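Local coordinates for protein post-proline cleaving enzyme (Rickettsia typhi, PDB 4HVT) that probably acts as a prolyl oligopeptidase-type serine endopeptidase, cutting peptides after proline with an alpha/beta-hydrolase domain that carries a beta-propeller, at residues 26-31 / 595-600; 650-655 / 680-685; 36-41 / 660-665. All coordinates share one frame; numbering follows the deposited sequence.

Contact 1 (26-31 / 595-600)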
loop_
_atom_site.group_PDB
_atom_site.type_symbol
_atom_site.label_atom_id
_atom_site.label_comp_id
_atom_site.label_asym_id
_atom_site.label_seq_id
_atom_site.Cartn_x
_atom_site.Cartn_y
_atom_site.Cartn_z
ATOM N N PHE A 26 -18.320 21.824 12.231
ATOM C CA PHE A 26 -16.979 21.957 12.868
ATOM C C PHE A 26 -16.007 20.799 12.622
ATOM O O PHE A 26 -14.825 21.010 12.579
ATOM C CB PHE A 26 -17.112 22.221 14.395
ATOM C CG PHE A 26 -17.505 21.003 15.251
ATOM C CD1 PHE A 26 -18.789 20.505 15.225
ATOM C CD2 PHE A 26 -16.586 20.395 16.114
ATOM C CE1 PHE A 26 -19.176 19.434 16.011
ATOM C CE2 PHE A 26 -16.955 19.329 16.898
ATOM C CZ PHE A 26 -18.243 18.819 16.842
ATOM N N LEU A 27 -16.517 19.581 12.537
ATOM C CA LEU A 27 -15.696 18.362 12.319
ATOM C C LEU A 27 -15.094 18.279 10.882
ATOM O O LEU A 27 -14.096 17.572 10.608
ATOM C CB LEU A 27 -16.591 17.156 12.555
ATOM C CG LEU A 27 -17.086 16.927 13.978
ATOM C CD1 LEU A 27 -18.139 15.852 13.920
ATOM C CD2 LEU A 27 -15.937 16.595 14.884
ATOM N N GLU A 28 -15.646 19.058 9.953
ATOM C CA GLU A 28 -15.147 19.097 8.565
ATOM C C GLU A 28 -13.740 19.734 8.400
ATOM O O GLU A 28 -13.096 19.617 7.375
ATOM C CB GLU A 28 -16.156 19.827 7.676
ATOM C CG GLU A 28 -17.546 19.193 7.689
ATOM C CD GLU A 28 -18.546 19.911 6.787
ATOM O OE1 GLU A 28 -18.111 20.694 5.950
ATOM O OE2 GLU A 28 -19.744 19.695 6.897
ATOM N N GLU A 29 -13.309 20.469 9.407
ATOM C CA GLU A 29 -12.076 21.183 9.425
ATOM C C GLU A 29 -11.075 20.292 10.141
ATOM O O GLU A 29 -11.262 20.018 11.345
ATOM C CB GLU A 29 -12.289 22.483 10.200
ATOM C CG GLU A 29 -11.174 23.477 10.074
ATOM C CD GLU A 29 -11.450 24.822 10.740
ATOM O OE1 GLU A 29 -12.615 25.202 11.109
ATOM O OE2 GLU A 29 -10.444 25.524 10.900
ATOM N N ALA A 30 -10.069 19.813 9.392
ATOM C CA ALA A 30 -9.081 18.820 9.899
ATOM C C ALA A 30 -8.343 19.350 11.125
ATOM O O ALA A 30 -8.148 18.625 12.091
ATOM C CB ALA A 30 -8.076 18.444 8.837
ATOM N N GLU A 31 -7.977 20.645 11.067
ATOM C CA GLU A 31 -7.222 21.278 12.130
ATOM C C GLU A 31 -8.049 22.380 12.825
ATOM O O GLU A 31 -9.277 22.436 12.736
ATOM C CB GLU A 31 -5.875 21.785 11.572
ATOM C CG GLU A 31 -5.058 20.729 10.844
ATOM C CD GLU A 31 -3.630 21.152 10.510
ATOM O OE1 GLU A 31 -3.299 21.272 9.316
ATOM O OE2 GLU A 31 -2.818 21.377 11.422
ATOM N N MET A 595 -20.155 8.209 1.963
ATOM C CA MET A 595 -20.137 7.966 0.526
ATOM C C MET A 595 -21.020 8.965 -0.261
ATOM O O MET A 595 -20.941 9.024 -1.495
ATOM C CB MET A 595 -20.458 6.496 0.244
ATOM C CG MET A 595 -19.530 5.519 1.005
ATOM S SD MET A 595 -17.791 5.969 0.935
ATOM C CE MET A 595 -17.396 5.732 -0.782
ATOM N N ILE A 596 -21.847 9.769 0.431
ATOM C CA ILE A 596 -22.527 10.870 -0.249
ATOM C C ILE A 596 -21.577 12.060 -0.509
ATOM O O ILE A 596 -21.618 12.683 -1.597
ATOM C CB ILE A 596 -23.796 11.317 0.504
ATOM C CG1 ILE A 596 -24.723 10.118 0.746
ATOM C CG2 ILE A 596 -24.523 12.371 -0.312
ATOM C CD1 ILE A 596 -26.149 10.510 1.152
ATOM N N ARG A 597 -20.732 12.372 0.483
ATOM C CA ARG A 597 -19.921 13.589 0.488
ATOM C C ARG A 597 -18.434 13.340 0.257
ATOM O O ARG A 597 -17.656 14.274 0.335
ATOM C CB ARG A 597 -20.085 14.322 1.841
ATOM C CG ARG A 597 -21.539 14.729 2.093
ATOM C CD ARG A 597 -21.700 15.758 3.214
ATOM N NE ARG A 597 -20.901 16.942 3.067
ATOM C CZ ARG A 597 -20.496 17.750 4.053
ATOM N NH1 ARG A 597 -20.860 17.546 5.297
ATOM N NH2 ARG A 597 -19.738 18.799 3.770
ATOM N N TYR A 598 -18.067 12.113 -0.073
ATOM C CA TYR A 598 -16.623 11.745 -0.136
ATOM C C TYR A 598 -15.814 12.628 -1.069
ATOM O O TYR A 598 -14.637 12.866 -0.808
ATOM C CB TYR A 598 -16.343 10.248 -0.422
ATOM C CG TYR A 598 -16.558 9.816 -1.836
ATOM C CD1 TYR A 598 -15.528 9.877 -2.755
ATOM C CD2 TYR A 598 -17.777 9.311 -2.235
ATOM C CE1 TYR A 598 -15.717 9.483 -4.047
ATOM C CE2 TYR A 598 -17.990 8.890 -3.520
ATOM C CZ TYR A 598 -16.931 8.961 -4.439
ATOM O OH TYR A 598 -17.069 8.561 -5.736
ATOM N N LYS A 599 -16.440 13.159 -2.133
ATOM C CA LYS A 599 -15.674 13.978 -3.070
ATOM C C LYS A 599 -15.185 15.292 -2.445
ATOM O O LYS A 599 -14.253 15.900 -2.973
ATOM C CB LYS A 599 -16.460 14.331 -4.352
ATOM C CG LYS A 599 -16.884 13.130 -5.192
ATOM C CD LYS A 599 -17.588 13.463 -6.508
ATOM C CE LYS A 599 -18.807 14.408 -6.414
ATOM N NZ LYS A 599 -19.376 14.719 -7.768
ATOM N N GLU A 600 -15.853 15.745 -1.387
ATOM C CA GLU A 600 -15.537 17.011 -0.749
ATOM C C GLU A 600 -14.333 16.964 0.168
ATOM O O GLU A 600 -13.935 17.994 0.646
ATOM C CB GLU A 600 -16.750 17.489 0.056
ATOM C CG GLU A 600 -17.987 17.743 -0.770
ATOM C CD GLU A 600 -19.145 18.104 0.153
ATOM O OE1 GLU A 600 -19.021 19.140 0.860
ATOM O OE2 GLU A 600 -20.174 17.378 0.173
#
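Arg597 reaches from the loop 595-600 to Glu28 in the loop 26-31, and this single pair carries the whole contact, with only 82 Å² buried in total. The arginine sets out with CG lying beside its backbone N, and a bend at chi3 (54°) then swings the guanidinium around so that one edge meets Glu28 and another meets a residue of its own loop. Toward Glu28, NH1 donates to OE2 at 2.9 Å in a fairly straight bond (N-H...O 161°), whereas NH2 makes a weak one to OE1 at 3.3 Å. The two oxygens lie at the arginine's edge, but the groups are not coplanar: carboxylate and guanidinium planes stand 67° apart, and OE2 is approached from above the plane of its own carboxylate. It is a salt bridge with a twisted, uneven pair of bonds.

Beyond Arg597 the chain makes a short 3-10 turn, in which Tyr598 and Lys599 face other partners around helix 608-611. That turn ends at Glu600, whose backbone N binds Arg597 O at 2.9 Å and so turns Glu600 back toward the guanidinium of Arg597. Glu600 is gripped side-on, one oxygen to each nitrogen: NE donates to OE2 at 3.0 Å and NH2 to OE1, also at 3.0 Å. Trp655, on helix 655-664, packs against both Glu28 and Arg597.

One guanidinium therefore serves two carboxylates, with NH2 shared between them. Glu28 OE1 and Glu600 OE1 stay 5.4 Å apart, and the arginine's positive charge probably offsets the repulsion between the two acids. In this network Glu600, close in sequence, probably helps to orient the cation, and Glu28 links the N-terminal segment to the loop 595-600 of the hydrolase domain.

Contact 2 (650-655 / 680-685)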
loop_
_atom_site.group_PDB
_atom_site.type_symbol
_atom_site.label_atom_id
_atom_site.label_comp_id
_atom_site.label_asym_id
_atom_site.label_seq_id
_atom_site.Cartn_x
_atom_site.Cartn_y
_atom_site.Cartn_z
ATOM N N GLN A 650 -4.403 13.090 4.828
ATOM C CA GLN A 650 -4.722 13.808 3.617
ATOM C C GLN A 650 -5.308 12.935 2.494
ATOM O O GLN A 650 -5.631 13.466 1.399
ATOM C CB GLN A 650 -3.448 14.492 3.099
ATOM C CG GLN A 650 -2.864 15.414 4.170
ATOM C CD GLN A 650 -1.619 16.139 3.691
ATOM O OE1 GLN A 650 -0.759 15.527 3.091
ATOM N NE2 GLN A 650 -1.552 17.482 3.936
ATOM N N ARG A 651 -5.389 11.632 2.696
ATOM C CA ARG A 651 -5.923 10.725 1.686
ATOM C C ARG A 651 -7.461 10.832 1.754
ATOM O O ARG A 651 -8.085 11.331 0.841
ATOM C CB ARG A 651 -5.440 9.295 1.942
ATOM C CG ARG A 651 -5.614 8.313 0.794
ATOM C CD ARG A 651 -4.627 8.563 -0.369
ATOM N NE ARG A 651 -3.315 8.614 0.232
ATOM C CZ ARG A 651 -2.647 7.558 0.666
ATOM N NH1 ARG A 651 -3.093 6.314 0.410
ATOM N NH2 ARG A 651 -1.550 7.721 1.416
ATOM N N VAL A 652 -8.072 10.381 2.852
ATOM C CA VAL A 652 -9.511 10.368 2.960
ATOM C C VAL A 652 -10.070 11.532 3.790
ATOM O O VAL A 652 -11.228 11.881 3.596
ATOM C CB VAL A 652 -10.056 9.031 3.542
ATOM C CG1 VAL A 652 -9.713 7.851 2.657
ATOM C CG2 VAL A 652 -9.483 8.773 4.912
ATOM N N HIS A 653 -9.272 12.100 4.700
ATOM C CA HIS A 653 -9.661 13.170 5.622
ATOM C C HIS A 653 -10.264 12.556 6.906
ATOM O O HIS A 653 -11.007 11.611 6.847
ATOM C CB HIS A 653 -10.628 14.154 4.975
ATOM C CG HIS A 653 -10.802 15.447 5.730
ATOM N ND1 HIS A 653 -11.520 15.565 6.897
ATOM C CD2 HIS A 653 -10.411 16.705 5.416
ATOM C CE1 HIS A 653 -11.508 16.816 7.310
ATOM N NE2 HIS A 653 -10.864 17.537 6.402
ATOM N N PRO A 654 -9.931 13.106 8.058
ATOM C CA PRO A 654 -10.572 12.543 9.286
ATOM C C PRO A 654 -12.079 12.703 9.464
ATOM O O PRO A 654 -12.635 12.091 10.374
ATOM C CB PRO A 654 -9.882 13.302 10.419
ATOM C CG PRO A 654 -9.383 14.584 9.830
ATOM C CD PRO A 654 -9.025 14.218 8.394
ATOM N N TRP A 655 -12.728 13.529 8.625
ATOM C CA TRP A 655 -14.168 13.706 8.644
ATOM C C TRP A 655 -14.898 12.360 8.744
ATOM O O TRP A 655 -15.795 12.186 9.521
ATOM C CB TRP A 655 -14.637 14.394 7.371
ATOM C CG TRP A 655 -16.120 14.264 7.094
ATOM C CD1 TRP A 655 -16.717 13.521 6.138
ATOM C CD2 TRP A 655 -17.179 14.900 7.812
ATOM N NE1 TRP A 655 -18.065 13.648 6.178
ATOM C CE2 TRP A 655 -18.395 14.510 7.186
ATOM C CE3 TRP A 655 -17.218 15.783 8.884
ATOM C CZ2 TRP A 655 -19.634 14.953 7.614
ATOM C CZ3 TRP A 655 -18.481 16.253 9.294
ATOM C CH2 TRP A 655 -19.654 15.812 8.667
ATOM N N SER A 680 -0.251 10.638 12.422
ATOM C CA SER A 680 -0.053 9.358 11.709
ATOM C C SER A 680 -0.332 9.453 10.233
ATOM O O SER A 680 0.282 8.713 9.404
ATOM C CB SER A 680 -0.973 8.238 12.228
ATOM O OG SER A 680 -2.350 8.514 11.961
ATOM N N GLY A 681 -1.273 10.326 9.891
ATOM C CA GLY A 681 -1.790 10.322 8.519
ATOM C C GLY A 681 -2.584 9.048 8.252
ATOM O O GLY A 681 -3.189 8.469 9.189
ATOM N N HIS A 682 -2.597 8.613 6.993
ATOM C CA HIS A 682 -3.389 7.476 6.536
ATOM C C HIS A 682 -2.674 6.153 6.854
ATOM O O HIS A 682 -2.158 5.484 5.971
ATOM C CB HIS A 682 -3.674 7.593 5.055
ATOM C CG HIS A 682 -4.823 6.770 4.586
ATOM N ND1 HIS A 682 -6.111 6.955 5.055
ATOM C CD2 HIS A 682 -4.890 5.797 3.642
ATOM C CE1 HIS A 682 -6.914 6.099 4.446
ATOM N NE2 HIS A 682 -6.201 5.403 3.563
ATOM N N GLY A 683 -2.628 5.814 8.123
ATOM C CA GLY A 683 -1.913 4.622 8.593
ATOM C C GLY A 683 -1.912 4.515 10.093
ATOM O O GLY A 683 -2.602 5.275 10.753
ATOM N N SER A 684 -1.093 3.614 10.629
ATOM C CA SER A 684 -1.128 3.290 12.067
ATOM C C SER A 684 -0.253 4.171 12.952
ATOM O O SER A 684 -0.353 4.113 14.161
ATOM C CB SER A 684 -0.684 1.853 12.261
ATOM O OG SER A 684 0.721 1.704 12.056
ATOM N N GLY A 685 0.639 4.961 12.347
ATOM C CA GLY A 685 1.517 5.831 13.132
ATOM C C GLY A 685 2.727 6.190 12.285
ATOM O O GLY A 685 3.266 5.348 11.574
HETATM O O HOH W 1 -1.894 11.148 4.728
#
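The imidazole of His682 is covered over one face by the aliphatic start of Arg651, in a CH-pi contact where CB sits 3.9 Å from the ring centroid and 17° off its normal. The two side chains cross at about a right angle. Arg651 keeps CG anti to its backbone N (chi1 -165°), then bends at chi2 and chi3, a fold that carries CG along beside CD2 and brings NH1 to 3.7 Å from the same His682 CD2. The histidine carbon thus lies over a face of the guanidinium, although the two planes are steeply inclined, 61° apart. Val652 comes in obliquely at the far part of the ring, with CG2 3.7 Å and CG1 3.8 Å from His682 CE1. Arginine methylenes and valine methyls together pack against the ring largely through carbon, while both its nitrogens have polar partners: ND1 is bonded to Asp649 and NE2 to Ser566. That arrangement is consistent with the catalytic triad of this serine peptidase family.

In the backbone, His682 is the centre of an inverse gamma turn, closed by a weak bond of 2.9 Å from Gly683 N to Gly681 O. A water accepts from Gln650 N at 3.2 Å and, weakly, from His682 N, linking the two loops.

The polar end of Arg651 pairs through NE with Asp154, while Gln650 OE1 takes the backbone N of Glu155, so the loop is bonded to the propeller as well. Within the hydrolase sheet, strands 640-646 and 672-677 run parallel as neighbours, and the two loops follow them. Loop 650-655 leads into helix 655-664, with His653 ND1 capping Trp655 N, and loop 680-685 leads toward helix 688-706.

Contact 3 (36-41 / 660-665)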
loop_
_atom_site.group_PDB
_atom_site.type_symbol
_atom_site.label_atom_id
_atom_site.label_comp_id
_atom_site.label_asym_id
_atom_site.label_seq_id
_atom_site.Cartn_x
_atom_site.Cartn_y
_atom_site.Cartn_z
ATOM N N LEU A 36 -10.512 19.532 16.947
ATOM C CA LEU A 36 -9.338 18.952 17.644
ATOM C C LEU A 36 -9.567 18.707 19.133
ATOM O O LEU A 36 -9.171 17.664 19.668
ATOM C CB LEU A 36 -8.091 19.818 17.466
ATOM C CG LEU A 36 -7.669 20.021 16.019
ATOM C CD1 LEU A 36 -6.573 21.077 15.944
ATOM C CD2 LEU A 36 -7.227 18.706 15.388
ATOM N N GLU A 37 -10.222 19.653 19.794
ATOM C CA GLU A 37 -10.567 19.505 21.189
ATOM C C GLU A 37 -11.568 18.349 21.408
ATOM O O GLU A 37 -11.361 17.512 22.274
ATOM C CB GLU A 37 -11.124 20.810 21.761
ATOM N N TRP A 38 -12.611 18.313 20.581
ATOM C CA TRP A 38 -13.641 17.285 20.619
ATOM C C TRP A 38 -12.951 15.930 20.466
ATOM O O TRP A 38 -13.159 15.027 21.259
ATOM C CB TRP A 38 -14.673 17.545 19.487
ATOM C CG TRP A 38 -15.787 16.506 19.381
ATOM C CD1 TRP A 38 -16.979 16.558 19.971
ATOM C CD2 TRP A 38 -15.784 15.313 18.585
ATOM N NE1 TRP A 38 -17.751 15.474 19.634
ATOM C CE2 TRP A 38 -17.023 14.675 18.792
ATOM C CE3 TRP A 38 -14.851 14.722 17.733
ATOM C CZ2 TRP A 38 -17.365 13.473 18.176
ATOM C CZ3 TRP A 38 -15.188 13.538 17.123
ATOM C CH2 TRP A 38 -16.435 12.914 17.355
ATOM N N ALA A 39 -12.116 15.828 19.434
ATOM C CA ALA A 39 -11.407 14.604 19.154
ATOM C C ALA A 39 -10.442 14.184 20.265
ATOM O O ALA A 39 -10.416 13.001 20.593
ATOM C CB ALA A 39 -10.683 14.711 17.809
ATOM N N LYS A 40 -9.630 15.119 20.786
ATOM C CA LYS A 40 -8.697 14.866 21.934
ATOM C C LYS A 40 -9.387 14.294 23.148
ATOM O O LYS A 40 -8.891 13.341 23.770
ATOM C CB LYS A 40 -7.959 16.156 22.324
ATOM N N GLU A 41 -10.548 14.857 23.462
ATOM C CA GLU A 41 -11.333 14.409 24.624
ATOM C C GLU A 41 -11.846 12.993 24.458
ATOM O O GLU A 41 -11.759 12.193 25.378
ATOM C CB GLU A 41 -12.504 15.357 24.921
ATOM C CG GLU A 41 -12.160 16.350 26.012
ATOM C CD GLU A 41 -10.798 16.984 25.755
ATOM O OE1 GLU A 41 -9.831 16.619 26.482
ATOM O OE2 GLU A 41 -10.683 17.802 24.809
ATOM N N PHE A 660 -18.779 9.361 11.885
ATOM C CA PHE A 660 -19.286 8.086 12.296
ATOM C C PHE A 660 -19.344 8.048 13.844
ATOM O O PHE A 660 -20.297 7.610 14.372
ATOM C CB PHE A 660 -18.401 7.014 11.767
ATOM C CG PHE A 660 -18.976 5.634 11.816
ATOM C CD1 PHE A 660 -20.277 5.381 11.432
ATOM C CD2 PHE A 660 -18.126 4.560 12.089
ATOM C CE1 PHE A 660 -20.779 4.115 11.450
ATOM C CE2 PHE A 660 -18.616 3.292 12.081
ATOM C CZ PHE A 660 -19.955 3.070 11.733
ATOM N N GLU A 661 -18.246 8.449 14.500
ATOM C CA GLU A 661 -18.215 8.547 15.987
ATOM C C GLU A 661 -19.325 9.489 16.483
ATOM O O GLU A 661 -20.040 9.200 17.439
ATOM C CB GLU A 661 -16.871 9.078 16.441
ATOM C CG GLU A 661 -16.692 9.471 17.899
ATOM C CD GLU A 661 -16.915 8.323 18.886
ATOM O OE1 GLU A 661 -17.212 7.149 18.517
ATOM O OE2 GLU A 661 -16.859 8.619 20.106
ATOM N N TYR A 662 -19.435 10.642 15.843
ATOM C CA TYR A 662 -20.404 11.639 16.310
ATOM C C TYR A 662 -21.825 11.099 16.272
ATOM O O TYR A 662 -22.581 11.266 17.250
ATOM C CB TYR A 662 -20.274 12.928 15.509
ATOM C CG TYR A 662 -21.196 14.045 16.026
ATOM C CD1 TYR A 662 -22.501 14.135 15.613
ATOM C CD2 TYR A 662 -20.694 15.003 16.866
ATOM C CE1 TYR A 662 -23.321 15.161 16.077
ATOM C CE2 TYR A 662 -21.478 16.008 17.355
ATOM C CZ TYR A 662 -22.781 16.089 16.951
ATOM O OH TYR A 662 -23.510 17.114 17.446
ATOM N N VAL A 663 -22.194 10.444 15.173
ATOM C CA VAL A 663 -23.533 9.888 15.044
ATOM C C VAL A 663 -23.736 8.660 15.932
ATOM O O VAL A 663 -24.758 8.549 16.610
ATOM C CB VAL A 663 -23.912 9.586 13.580
ATOM C CG1 VAL A 663 -25.374 9.141 13.505
ATOM C CG2 VAL A 663 -23.702 10.832 12.755
ATOM N N LEU A 664 -22.760 7.741 15.960
ATOM C CA LEU A 664 -22.926 6.520 16.729
ATOM C C LEU A 664 -22.931 6.816 18.211
ATOM O O LEU A 664 -23.666 6.169 18.989
ATOM C CB LEU A 664 -21.808 5.517 16.403
ATOM C CG LEU A 664 -22.137 4.431 15.395
ATOM C CD1 LEU A 664 -20.890 3.557 15.227
ATOM C CD2 LEU A 664 -23.278 3.555 15.876
ATOM N N ALA A 665 -22.100 7.766 18.629
ATOM C CA ALA A 665 -22.104 8.200 20.047
ATOM C C ALA A 665 -23.504 8.385 20.566
ATOM O O ALA A 665 -23.754 8.174 21.771
ATOM C CB ALA A 665 -21.346 9.513 20.222
#
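The carbonyl O of Glu661, a residue whose side chain meets Trp38 of the facing helix, accepts the backbone N of Ala665 at 2.8 Å. This i to i+4 bond lies in the turn that carries Glu661 and Tyr662 to the indole. Trp38 projects toward them with chi1 at 178°, CG pointing opposite the backbone N, which extends the six-membered part of the ring system across the gap. Its CH2 corner touches Glu661 CG at 3.5 Å, while the neighbouring CZ2 lies 3.9 Å from Tyr662 CD2 and 4.0 Å from Tyr662 CB. Trp38 CZ2 meets the edge of the phenol ring near its plane, and the two aromatic side chains cross at roughly a right angle. Phe26 adds an edge-to-face contact with the same indole.

Although Glu661 offers only carbon to the tryptophan, its carboxylate is well occupied: OE2 forms a salt bridge with Arg42, and OE1 bonds to Thr672. This buried acid thus uses its methylenes for packing and its oxygens for one salt bridge and one hydrogen bond. Helix 34-51, which supplies both Trp38 and Arg42, is fastened to helix 655-664 by apolar contact and by charge at once.

Overall arrangement
The three contacts cluster on one side of the chain's centre, with centres about 13 Å (contacts 1 and 2), 14 Å (contacts 1 and 3) and 16 Å (contacts 2 and 3) apart. Helix 655-664 connects them: contact 2 includes its first residue, contact 3 uses its later part, and Trp655 packs on the salt-bridge pair of contact 1. Along the sequence, 26-31 and 36-41 come first, then the propeller, then 595-600, 650-655, 660-665 and 680-685. Contacts 1 and 3 therefore return the N-terminal region to the hydrolase domain across the inserted propeller, as in other prolyl oligopeptidases, while contact 2 joins two loops within that domain at the probable active site.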